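Local coordinates for protein DNA polymerase sliding clamp C (PDB 3AIZ) that forms, with partner subunits, a ring around DNA that tethers the replicative polymerase and other DNA-processing proteins to it, at residues Ser153-Ala158 / Asp192-Tyr197; Ser42-Ile47 / Tyr240-Ala245; Pro224-Tyr229 / Tyr236-Ile241. All coordinates share one frame; numbering follows the deposited sequence.

Interaction 1 of 3, residues Ser153-Ala158 / Asp192-Tyr197; sequences SITFKA and DAESVY
F156 and Y197 meet in an offset edge-to-face pair: the Y197 edge is turned toward the F156 face, with Y197 CD2 3.6 Å from F156 CD1 and the ring planes at 78°. Six backbone hydrogen bonds hold the two strands together, and I154, F156 and A158 each give one and take one, opposite Y197, S195 and A193. I154 N reaches Y197 O at 2.7 Å, and Y197 N returns to I154 O. On the ring side, S195 OG and Y197 OH lie 2.6 Å apart, and each also has a backbone carbonyl, G220 O and I223 O respectively. On the other face, T155 OG1 is set beside its own backbone N (chi1 -71°), where it touches V196 CG2 at 3.4 Å and takes a hydrogen bond from the side-chain ND2 of N168. K157 lays its methylenes against the E194 carboxylate, K157 CD 3.4 Å from E194 OE1, while their charged atoms stay 4.9 Å apart (K157 NZ to E194 OE1), and K157 NZ has a long, weak ion pair with E159 instead. D192 OD1 takes the amide of G160. This is antiparallel pairing at one border of the four-stranded sheet of the PCNA C-terminal domain.

Interaction 2 of 3, residues Ser42-Ile47 / Tyr240-Ala245; sequences SRVTFI and YIAPRA. With SO4 (sulfate ion), chain H.
F46 and Y240 lie side by side and point the same way, so that Y240 CD1 comes to 3.5 Å from F46 CD1 in the plane of the F46 ring, at its edge. The ring planes are inclined at 45°. Beneath them is the tight part of the contact: F46 N to Y240 O at 2.9 Å and Y240 N to F46 O at 2.8 Å. One step on, where the strands give way to loops, A242 N bonds to V44 O at 2.9 Å. V44 CG1, anti to the backbone N (chi1 168°), reaches I241 CG2 at 3.9 Å and also touches A242 CB. Beyond this the chains diverge. On the solvent side, S42 faces a sulfate, probably from the crystallisation liquor, whose O3 accepts from S42 N at 3.1 Å and from S42 OG at 2.8 Å; Y201 OH binds the same ion. In PCNA relatives this region contributes to the pocket for PIP-box peptides, and it probably does so here. Y201 of helix 199-203 packs on V44, T45 and I241, I119 and P122 of the interdomain connector touch F46, and strands 45-52 and 235-241 run on as neighbours in one sheet.

Interaction 3 of 3, residues Pro224-Tyr229 / Tyr236-Ile241; sequences PLKLRY and YADFYI
R228 grips D238 side-on with two nitrogens: NE bonds to D238 OD1 at 2.8 Å and NH2 to D238 OD2 at 2.9 Å, each oxygen using its syn lone pair. Guanidinium and carboxylate are nearly coplanar, 13° apart. The same guanidinium lies flat on the Y236 ring in a cation-pi stack, R228 CZ 4.0 Å from the ring centroid, with NH2 over the middle of the ring. A bend at chi3 (-67°) turns the otherwise extended arginine across to the partner strand, where one face meets the ring and one edge the acid. K226, stretched out fully, adds a long salt bridge from NZ to D238 OD2 at 3.7 Å. Its methylene chain runs along Y240, with CG over the ring face at 4.1 Å from the centroid, a CH-pi contact.

These groups are placed by the strand pairing. R228 with D238 and K226 with Y240 are non-hydrogen-bonded pairs on the polar face, alternating with hydrogen-bonded pairs whose side chains point to the apolar face. There L225 and L227 accompany I241 and F239, and Y229 and F239 cross at about a right angle, Y229 CD1 3.8 Å from F239 CE1. F139 of helix 136-149 packs on L227 and Y229, while Y229 OH bonds to T205. Outside the hairpin, strand 214-220 lies along 224-229, and D48 and L50 of strand 45-52 touch Y236.

The buried D238 is therefore flanked by two cations, which would favour its charged form. The two bonds and the stacked ring would restrain rotation of the guanidinium, and the hairpin joins a charge-paired face to an apolar one turned toward helix 136-149.

How the interactions relate
Interactions 2 and 3 share Y240 and I241 and lie about 10 Å apart between centres, on opposite edges of strand 235-241: one edge pairs with strand 45-52 of the N-terminal domain, the other with strand 223-231 of the C-terminal domain. Strand 235-241 carries one continuous sheet across both domains. Interaction 1 belongs to a separate four-stranded sheet, its centre about 14 Å from that of interaction 2 and about 15 Å from that of interaction 3. The sheets meet where Y197 packs against L225 and I241, and V196 O probably accepts from R244 N at 2.7 Å. Along the chain, interaction 2 encloses interaction 1, which closes before interaction 3 opens; the 45-46/240-241 pairing joins the domains.

Interaction 1 of 3, residues Ser153-Ala158 / Asp192-Tyr197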
loop_
_atom_site.group_PDB
_atom_site.type_symbol
_atom_site.label_atom_id
_atom_site.label_comp_id
_atom_site.label_asym_id
_atom_site.label_seq_id
_atom_site.Cartn_x
_atom_site.Cartn_y
_atom_site.Cartn_z
ATOM N N SER C 153 -13.285 4.504 -27.461
ATOM C CA SER C 153 -14.695 4.817 -27.660
ATOM C C SER C 153 -15.598 4.103 -26.659
ATOM O O SER C 153 -15.206 3.107 -26.053
ATOM C CB SER C 153 -15.114 4.448 -29.084
ATOM O OG SER C 153 -14.914 3.066 -29.330
ATOM N N ILE C 154 -16.809 4.621 -26.492
ATOM C CA ILE C 154 -17.803 3.997 -25.631
ATOM C C ILE C 154 -19.075 3.722 -26.419
ATOM O O ILE C 154 -19.747 4.653 -26.864
ATOM C CB ILE C 154 -18.167 4.896 -24.437
ATOM C CG1 ILE C 154 -16.923 5.226 -23.611
ATOM C CG2 ILE C 154 -19.226 4.229 -23.572
ATOM C CD1 ILE C 154 -17.212 6.100 -22.412
ATOM N N THR C 155 -19.405 2.446 -26.596
ATOM C CA THR C 155 -20.640 2.078 -27.276
ATOM C C THR C 155 -21.833 2.213 -26.339
ATOM O O THR C 155 -21.907 1.536 -25.312
ATOM C CB THR C 155 -20.597 0.637 -27.820
ATOM O OG1 THR C 155 -19.706 0.569 -28.938
ATOM C CG2 THR C 155 -21.982 0.202 -28.268
ATOM N N PHE C 156 -22.757 3.102 -26.694
ATOM C CA PHE C 156 -24.021 3.229 -25.981
ATOM C C PHE C 156 -25.067 2.383 -26.688
ATOM O O PHE C 156 -25.428 2.660 -27.831
ATOM C CB PHE C 156 -24.475 4.688 -25.940
ATOM C CG PHE C 156 -23.771 5.519 -24.905
ATOM C CD1 PHE C 156 -22.424 5.816 -25.031
ATOM C CD2 PHE C 156 -24.464 6.022 -23.815
ATOM C CE1 PHE C 156 -21.779 6.587 -24.085
ATOM C CE2 PHE C 156 -23.824 6.794 -22.865
ATOM C CZ PHE C 156 -22.480 7.077 -22.999
ATOM N N LYS C 157 -25.549 1.346 -26.012
ATOM C CA LYS C 157 -26.520 0.441 -26.613
ATOM C C LYS C 157 -27.749 0.268 -25.730
ATOM O O LYS C 157 -27.638 -0.067 -24.551
ATOM C CB LYS C 157 -25.875 -0.915 -26.905
ATOM C CG LYS C 157 -26.794 -1.921 -27.578
ATOM C CD LYS C 157 -25.995 -3.075 -28.162
ATOM C CE LYS C 157 -26.902 -4.170 -28.701
ATOM N NZ LYS C 157 -27.631 -4.869 -27.606
ATOM N N ALA C 158 -28.921 0.504 -26.308
ATOM C CA ALA C 158 -30.176 0.332 -25.592
ATOM C C ALA C 158 -30.911 -0.908 -26.091
ATOM O O ALA C 158 -31.153 -1.056 -27.289
ATOM C CB ALA C 158 -31.045 1.569 -25.740
ATOM N N ASP C 192 -35.158 0.493 -28.930
ATOM C CA ASP C 192 -33.761 0.083 -28.973
ATOM C C ASP C 192 -32.926 1.015 -29.844
ATOM O O ASP C 192 -33.405 1.541 -30.848
ATOM C CB ASP C 192 -33.646 -1.356 -29.480
ATOM C CG ASP C 192 -34.298 -2.360 -28.544
ATOM O OD1 ASP C 192 -34.566 -2.001 -27.376
ATOM O OD2 ASP C 192 -34.540 -3.508 -28.975
ATOM N N ALA C 193 -31.673 1.213 -29.451
ATOM C CA ALA C 193 -30.757 2.059 -30.203
ATOM C C ALA C 193 -29.314 1.695 -29.883
ATOM O O ALA C 193 -29.034 1.066 -28.862
ATOM C CB ALA C 193 -31.016 3.522 -29.897
ATOM N N GLU C 194 -28.398 2.092 -30.760
ATOM C CA GLU C 194 -26.985 1.796 -30.566
ATOM C C GLU C 194 -26.101 2.686 -31.431
ATOM O O GLU C 194 -26.331 2.833 -32.631
ATOM C CB GLU C 194 -26.698 0.322 -30.866
ATOM C CG GLU C 194 -25.235 -0.070 -30.724
ATOM C CD GLU C 194 -24.980 -1.526 -31.076
ATOM O OE1 GLU C 194 -25.951 -2.241 -31.407
ATOM O OE2 GLU C 194 -23.808 -1.955 -31.022
ATOM N N SER C 195 -25.090 3.281 -30.808
ATOM C CA SER C 195 -24.104 4.079 -31.524
ATOM C C SER C 195 -22.849 4.228 -30.675
ATOM O O SER C 195 -22.871 3.966 -29.472
ATOM C CB SER C 195 -24.670 5.451 -31.892
ATOM O OG SER C 195 -25.099 6.150 -30.738
ATOM N N VAL C 196 -21.758 4.647 -31.305
ATOM C CA VAL C 196 -20.476 4.752 -30.619
ATOM C C VAL C 196 -20.051 6.208 -30.458
ATOM O O VAL C 196 -20.275 7.028 -31.346
ATOM C CB VAL C 196 -19.380 3.983 -31.377
ATOM C CG1 VAL C 196 -18.081 4.000 -30.590
ATOM C CG2 VAL C 196 -19.826 2.556 -31.642
ATOM N N TYR C 197 -19.439 6.524 -29.321
ATOM C CA TYR C 197 -18.978 7.882 -29.052
ATOM C C TYR C 197 -17.574 7.885 -28.460
ATOM O O TYR C 197 -17.140 6.899 -27.866
ATOM C CB TYR C 197 -19.946 8.597 -28.108
ATOM C CG TYR C 197 -21.368 8.623 -28.612
ATOM C CD1 TYR C 197 -21.768 9.546 -29.569
ATOM C CD2 TYR C 197 -22.310 7.723 -28.138
ATOM C CE1 TYR C 197 -23.067 9.571 -30.037
ATOM C CE2 TYR C 197 -23.610 7.741 -28.597
ATOM C CZ TYR C 197 -23.983 8.666 -29.547
ATOM O OH TYR C 197 -25.278 8.688 -30.008
#

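Interaction 2 of 3, residues Ser42-Ile47 / Tyr240-Ala245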
loop_
_atom_site.group_PDB
_atom_site.type_symbol
_atom_site.label_atom_id
_atom_site.label_comp_id
_atom_site.label_asym_id
_atom_site.label_seq_id
_atom_site.Cartn_x
_atom_site.Cartn_y
_atom_site.Cartn_z
ATOM N N SER C 42 -12.266 20.295 -31.425
ATOM C CA SER C 42 -12.540 19.232 -32.391
ATOM C C SER C 42 -13.970 19.320 -32.913
ATOM O O SER C 42 -14.344 18.613 -33.849
ATOM C CB SER C 42 -12.302 17.857 -31.764
ATOM O OG SER C 42 -13.302 17.554 -30.808
ATOM N N ARG C 43 -14.763 20.189 -32.297
ATOM C CA ARG C 43 -16.157 20.383 -32.682
ATOM C C ARG C 43 -16.983 19.119 -32.479
ATOM O O ARG C 43 -18.112 19.017 -32.960
ATOM C CB ARG C 43 -16.257 20.872 -34.129
ATOM C CG ARG C 43 -15.452 22.133 -34.397
ATOM C CD ARG C 43 -15.801 22.743 -35.739
ATOM N NE ARG C 43 -17.218 23.082 -35.827
ATOM C CZ ARG C 43 -17.761 24.167 -35.285
ATOM N NH1 ARG C 43 -17.006 25.021 -34.606
ATOM N NH2 ARG C 43 -19.060 24.396 -35.417
ATOM N N VAL C 44 -16.414 18.159 -31.757
ATOM C CA VAL C 44 -17.113 16.922 -31.437
ATOM C C VAL C 44 -18.162 17.161 -30.357
ATOM O O VAL C 44 -19.249 16.586 -30.395
ATOM C CB VAL C 44 -16.134 15.826 -30.964
ATOM C CG1 VAL C 44 -16.893 14.650 -30.369
ATOM C CG2 VAL C 44 -15.249 15.367 -32.113
ATOM N N THR C 45 -17.832 18.019 -29.397
ATOM C CA THR C 45 -18.724 18.283 -28.275
ATOM C C THR C 45 -19.279 19.702 -28.292
ATOM O O THR C 45 -18.529 20.674 -28.362
ATOM C CB THR C 45 -18.020 18.048 -26.927
ATOM O OG1 THR C 45 -17.511 16.711 -26.876
ATOM C CG2 THR C 45 -18.990 18.261 -25.777
ATOM N N PHE C 46 -20.602 19.812 -28.229
ATOM C CA PHE C 46 -21.258 21.103 -28.094
ATOM C C PHE C 46 -21.929 21.183 -26.734
ATOM O O PHE C 46 -22.664 20.278 -26.344
ATOM C CB PHE C 46 -22.289 21.316 -29.203
ATOM C CG PHE C 46 -23.192 22.492 -28.966
ATOM C CD1 PHE C 46 -24.481 22.307 -28.493
ATOM C CD2 PHE C 46 -22.752 23.782 -29.207
ATOM C CE1 PHE C 46 -25.314 23.384 -28.272
ATOM C CE2 PHE C 46 -23.580 24.862 -28.986
ATOM C CZ PHE C 46 -24.862 24.664 -28.518
ATOM N N ILE C 47 -21.677 22.272 -26.017
ATOM C CA ILE C 47 -22.156 22.407 -24.649
ATOM C C ILE C 47 -23.168 23.537 -24.511
ATOM O O ILE C 47 -22.895 24.678 -24.879
ATOM C CB ILE C 47 -20.986 22.645 -23.679
ATOM C CG1 ILE C 47 -19.905 21.581 -23.891
ATOM C CG2 ILE C 47 -21.480 22.653 -22.241
ATOM C CD1 ILE C 47 -18.688 21.756 -23.016
ATOM N N TYR C 240 -23.588 17.620 -26.055
ATOM C CA TYR C 240 -23.834 16.908 -27.303
ATOM C C TYR C 240 -22.526 16.371 -27.868
ATOM O O TYR C 240 -21.656 17.141 -28.278
ATOM C CB TYR C 240 -24.505 17.826 -28.328
ATOM C CG TYR C 240 -25.853 18.357 -27.896
ATOM C CD1 TYR C 240 -25.948 19.448 -27.043
ATOM C CD2 TYR C 240 -27.029 17.773 -28.346
ATOM C CE1 TYR C 240 -27.176 19.940 -26.647
ATOM C CE2 TYR C 240 -28.264 18.259 -27.955
ATOM C CZ TYR C 240 -28.330 19.343 -27.106
ATOM O OH TYR C 240 -29.553 19.836 -26.709
ATOM N N ILE C 241 -22.389 15.050 -27.890
ATOM C CA ILE C 241 -21.175 14.416 -28.388
ATOM C C ILE C 241 -21.419 13.731 -29.730
ATOM O O ILE C 241 -22.322 12.908 -29.860
ATOM C CB ILE C 241 -20.622 13.398 -27.378
ATOM C CG1 ILE C 241 -20.484 14.049 -26.000
ATOM C CG2 ILE C 241 -19.289 12.842 -27.852
ATOM C CD1 ILE C 241 -19.969 13.117 -24.933
ATOM N N ALA C 242 -20.604 14.078 -30.722
ATOM C CA ALA C 242 -20.764 13.555 -32.076
ATOM C C ALA C 242 -20.564 12.043 -32.142
ATOM O O ALA C 242 -19.786 11.480 -31.373
ATOM C CB ALA C 242 -19.813 14.261 -33.031
ATOM N N PRO C 243 -21.276 11.384 -33.068
ATOM C CA PRO C 243 -21.246 9.929 -33.255
ATOM C C PRO C 243 -19.958 9.437 -33.909
ATOM O O PRO C 243 -19.268 10.207 -34.576
ATOM C CB PRO C 243 -22.426 9.672 -34.202
ATOM C CG PRO C 243 -23.256 10.918 -34.158
ATOM C CD PRO C 243 -22.286 12.022 -33.926
ATOM N N ARG C 244 -19.654 8.157 -33.714
ATOM C CA ARG C 244 -18.508 7.504 -34.344
ATOM C C ARG C 244 -17.169 8.169 -34.051
ATOM O O ARG C 244 -16.323 8.281 -34.937
ATOM C CB ARG C 244 -18.700 7.401 -35.859
ATOM C CG ARG C 244 -19.683 6.333 -36.299
ATOM C CD ARG C 244 -19.520 6.033 -37.781
ATOM N NE ARG C 244 -20.507 5.073 -38.264
ATOM C CZ ARG C 244 -20.538 4.596 -39.504
ATOM N NH1 ARG C 244 -19.631 4.987 -40.391
ATOM N NH2 ARG C 244 -21.474 3.727 -39.857
ATOM N N ALA C 245 -16.972 8.604 -32.811
ATOM C CA ALA C 245 -15.686 9.171 -32.420
ATOM C C ALA C 245 -14.746 8.058 -31.965
ATOM O O ALA C 245 -14.187 8.109 -30.870
ATOM C CB ALA C 245 -15.864 10.219 -31.329
HETATM S S SO4 H . -10.724 18.353 -28.259
HETATM O O1 SO4 H . -10.631 16.935 -28.597
HETATM O O2 SO4 H . -9.654 19.084 -28.933
HETATM O O3 SO4 H . -12.016 18.876 -28.694
HETATM O O4 SO4 H . -10.596 18.522 -26.812
#

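Interaction 3 of 3, residues Pro224-Tyr229 / Tyr236-Ile241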
loop_
_atom_site.group_PDB
_atom_site.type_symbol
_atom_site.label_atom_id
_atom_site.label_comp_id
_atom_site.label_asym_id
_atom_site.label_seq_id
_atom_site.Cartn_x
_atom_site.Cartn_y
_atom_site.Cartn_z
ATOM N N PRO C 224 -26.021 12.631 -32.384
ATOM C CA PRO C 224 -25.209 12.954 -31.205
ATOM C C PRO C 224 -25.766 12.359 -29.918
ATOM O O PRO C 224 -26.973 12.148 -29.800
ATOM C CB PRO C 224 -25.283 14.484 -31.137
ATOM C CG PRO C 224 -25.630 14.916 -32.519
ATOM C CD PRO C 224 -26.522 13.842 -33.058
ATOM N N LEU C 225 -24.880 12.088 -28.967
ATOM C CA LEU C 225 -25.281 11.682 -27.629
ATOM C C LEU C 225 -25.566 12.926 -26.804
ATOM O O LEU C 225 -24.716 13.809 -26.696
ATOM C CB LEU C 225 -24.168 10.870 -26.963
ATOM C CG LEU C 225 -24.206 10.764 -25.434
ATOM C CD1 LEU C 225 -25.463 10.046 -24.964
ATOM C CD2 LEU C 225 -22.961 10.064 -24.909
ATOM N N LYS C 226 -26.760 13.007 -26.227
ATOM C CA LYS C 226 -27.095 14.144 -25.383
ATOM C C LYS C 226 -27.101 13.778 -23.906
ATOM O O LYS C 226 -28.030 13.132 -23.421
ATOM C CB LYS C 226 -28.444 14.754 -25.768
ATOM C CG LYS C 226 -28.765 16.018 -24.985
ATOM C CD LYS C 226 -30.182 16.508 -25.229
ATOM C CE LYS C 226 -30.468 17.746 -24.393
ATOM N NZ LYS C 226 -31.902 18.134 -24.427
ATOM N N LEU C 227 -26.057 14.194 -23.198
ATOM C CA LEU C 227 -26.017 14.050 -21.752
ATOM C C LEU C 227 -26.502 15.342 -21.113
ATOM O O LEU C 227 -25.825 16.368 -21.174
ATOM C CB LEU C 227 -24.600 13.734 -21.275
ATOM C CG LEU C 227 -23.976 12.423 -21.752
ATOM C CD1 LEU C 227 -22.520 12.341 -21.325
ATOM C CD2 LEU C 227 -24.764 11.231 -21.232
ATOM N N ARG C 228 -27.687 15.296 -20.515
ATOM C CA ARG C 228 -28.214 16.454 -19.811
ATOM C C ARG C 228 -28.083 16.267 -18.313
ATOM O O ARG C 228 -28.837 15.510 -17.705
ATOM C CB ARG C 228 -29.679 16.706 -20.170
ATOM C CG ARG C 228 -30.410 17.549 -19.135
ATOM C CD ARG C 228 -31.755 18.034 -19.639
ATOM N NE ARG C 228 -31.610 18.982 -20.739
ATOM C CZ ARG C 228 -32.574 19.797 -21.150
ATOM N NH1 ARG C 228 -33.753 19.784 -20.544
ATOM N NH2 ARG C 228 -32.358 20.630 -22.160
ATOM N N TYR C 229 -27.113 16.953 -17.721
ATOM C CA TYR C 229 -26.958 16.938 -16.278
ATOM C C TYR C 229 -27.888 17.970 -15.659
ATOM O O TYR C 229 -27.619 19.170 -15.710
ATOM C CB TYR C 229 -25.509 17.215 -15.888
ATOM C CG TYR C 229 -24.564 16.082 -16.209
ATOM C CD1 TYR C 229 -23.847 16.065 -17.399
ATOM C CD2 TYR C 229 -24.386 15.029 -15.322
ATOM C CE1 TYR C 229 -22.977 15.032 -17.694
ATOM C CE2 TYR C 229 -23.520 13.992 -15.610
ATOM C CZ TYR C 229 -22.817 13.999 -16.796
ATOM O OH TYR C 229 -21.955 12.966 -17.085
ATOM N N TYR C 236 -29.862 23.133 -16.228
ATOM C CA TYR C 236 -29.294 21.968 -16.894
ATOM C C TYR C 236 -27.948 22.262 -17.549
ATOM O O TYR C 236 -27.596 23.418 -17.791
ATOM C CB TYR C 236 -30.273 21.403 -17.930
ATOM C CG TYR C 236 -30.686 22.392 -18.999
ATOM C CD1 TYR C 236 -29.874 22.634 -20.100
ATOM C CD2 TYR C 236 -31.889 23.078 -18.909
ATOM C CE1 TYR C 236 -30.247 23.538 -21.079
ATOM C CE2 TYR C 236 -32.271 23.983 -19.884
ATOM C CZ TYR C 236 -31.447 24.208 -20.966
ATOM O OH TYR C 236 -31.823 25.108 -21.939
ATOM N N ALA C 237 -27.202 21.198 -17.823
ATOM C CA ALA C 237 -25.939 21.289 -18.540
ATOM C C ALA C 237 -25.923 20.235 -19.640
ATOM O O ALA C 237 -25.696 19.056 -19.375
ATOM C CB ALA C 237 -24.771 21.088 -17.589
ATOM N N ASP C 238 -26.176 20.660 -20.872
ATOM C CA ASP C 238 -26.260 19.733 -21.994
ATOM C C ASP C 238 -24.910 19.499 -22.660
ATOM O O ASP C 238 -24.170 20.442 -22.939
ATOM C CB ASP C 238 -27.272 20.229 -23.031
ATOM C CG ASP C 238 -28.705 20.125 -22.544
ATOM O OD1 ASP C 238 -28.943 19.441 -21.527
ATOM O OD2 ASP C 238 -29.597 20.724 -23.184
ATOM N N PHE C 239 -24.600 18.233 -22.914
ATOM C CA PHE C 239 -23.396 17.867 -23.647
ATOM C C PHE C 239 -23.756 17.035 -24.873
ATOM O O PHE C 239 -24.190 15.889 -24.750
ATOM C CB PHE C 239 -22.430 17.094 -22.748
ATOM C CG PHE C 239 -21.876 17.905 -21.612
ATOM C CD1 PHE C 239 -22.608 18.092 -20.452
ATOM C CD2 PHE C 239 -20.619 18.480 -21.703
ATOM C CE1 PHE C 239 -22.100 18.838 -19.406
ATOM C CE2 PHE C 239 -20.106 19.227 -20.660
ATOM C CZ PHE C 239 -20.848 19.405 -19.510
ATOM N N TYR C 240 -23.588 17.620 -26.055
ATOM C CA TYR C 240 -23.834 16.908 -27.303
ATOM C C TYR C 240 -22.526 16.371 -27.868
ATOM O O TYR C 240 -21.656 17.141 -28.278
ATOM C CB TYR C 240 -24.505 17.826 -28.328
ATOM C CG TYR C 240 -25.853 18.357 -27.896
ATOM C CD1 TYR C 240 -25.948 19.448 -27.043
ATOM C CD2 TYR C 240 -27.029 17.773 -28.346
ATOM C CE1 TYR C 240 -27.176 19.940 -26.647
ATOM C CE2 TYR C 240 -28.264 18.259 -27.955
ATOM C CZ TYR C 240 -28.330 19.343 -27.106
ATOM O OH TYR C 240 -29.553 19.836 -26.709
ATOM N N ILE C 241 -22.389 15.050 -27.890
ATOM C CA ILE C 241 -21.175 14.416 -28.388
ATOM C C ILE C 241 -21.419 13.731 -29.730
ATOM O O ILE C 241 -22.322 12.908 -29.860
ATOM C CB ILE C 241 -20.622 13.398 -27.378
ATOM C CG1 ILE C 241 -20.484 14.049 -26.000
ATOM C CG2 ILE C 241 -19.289 12.842 -27.852
ATOM C CD1 ILE C 241 -19.969 13.117 -24.933
#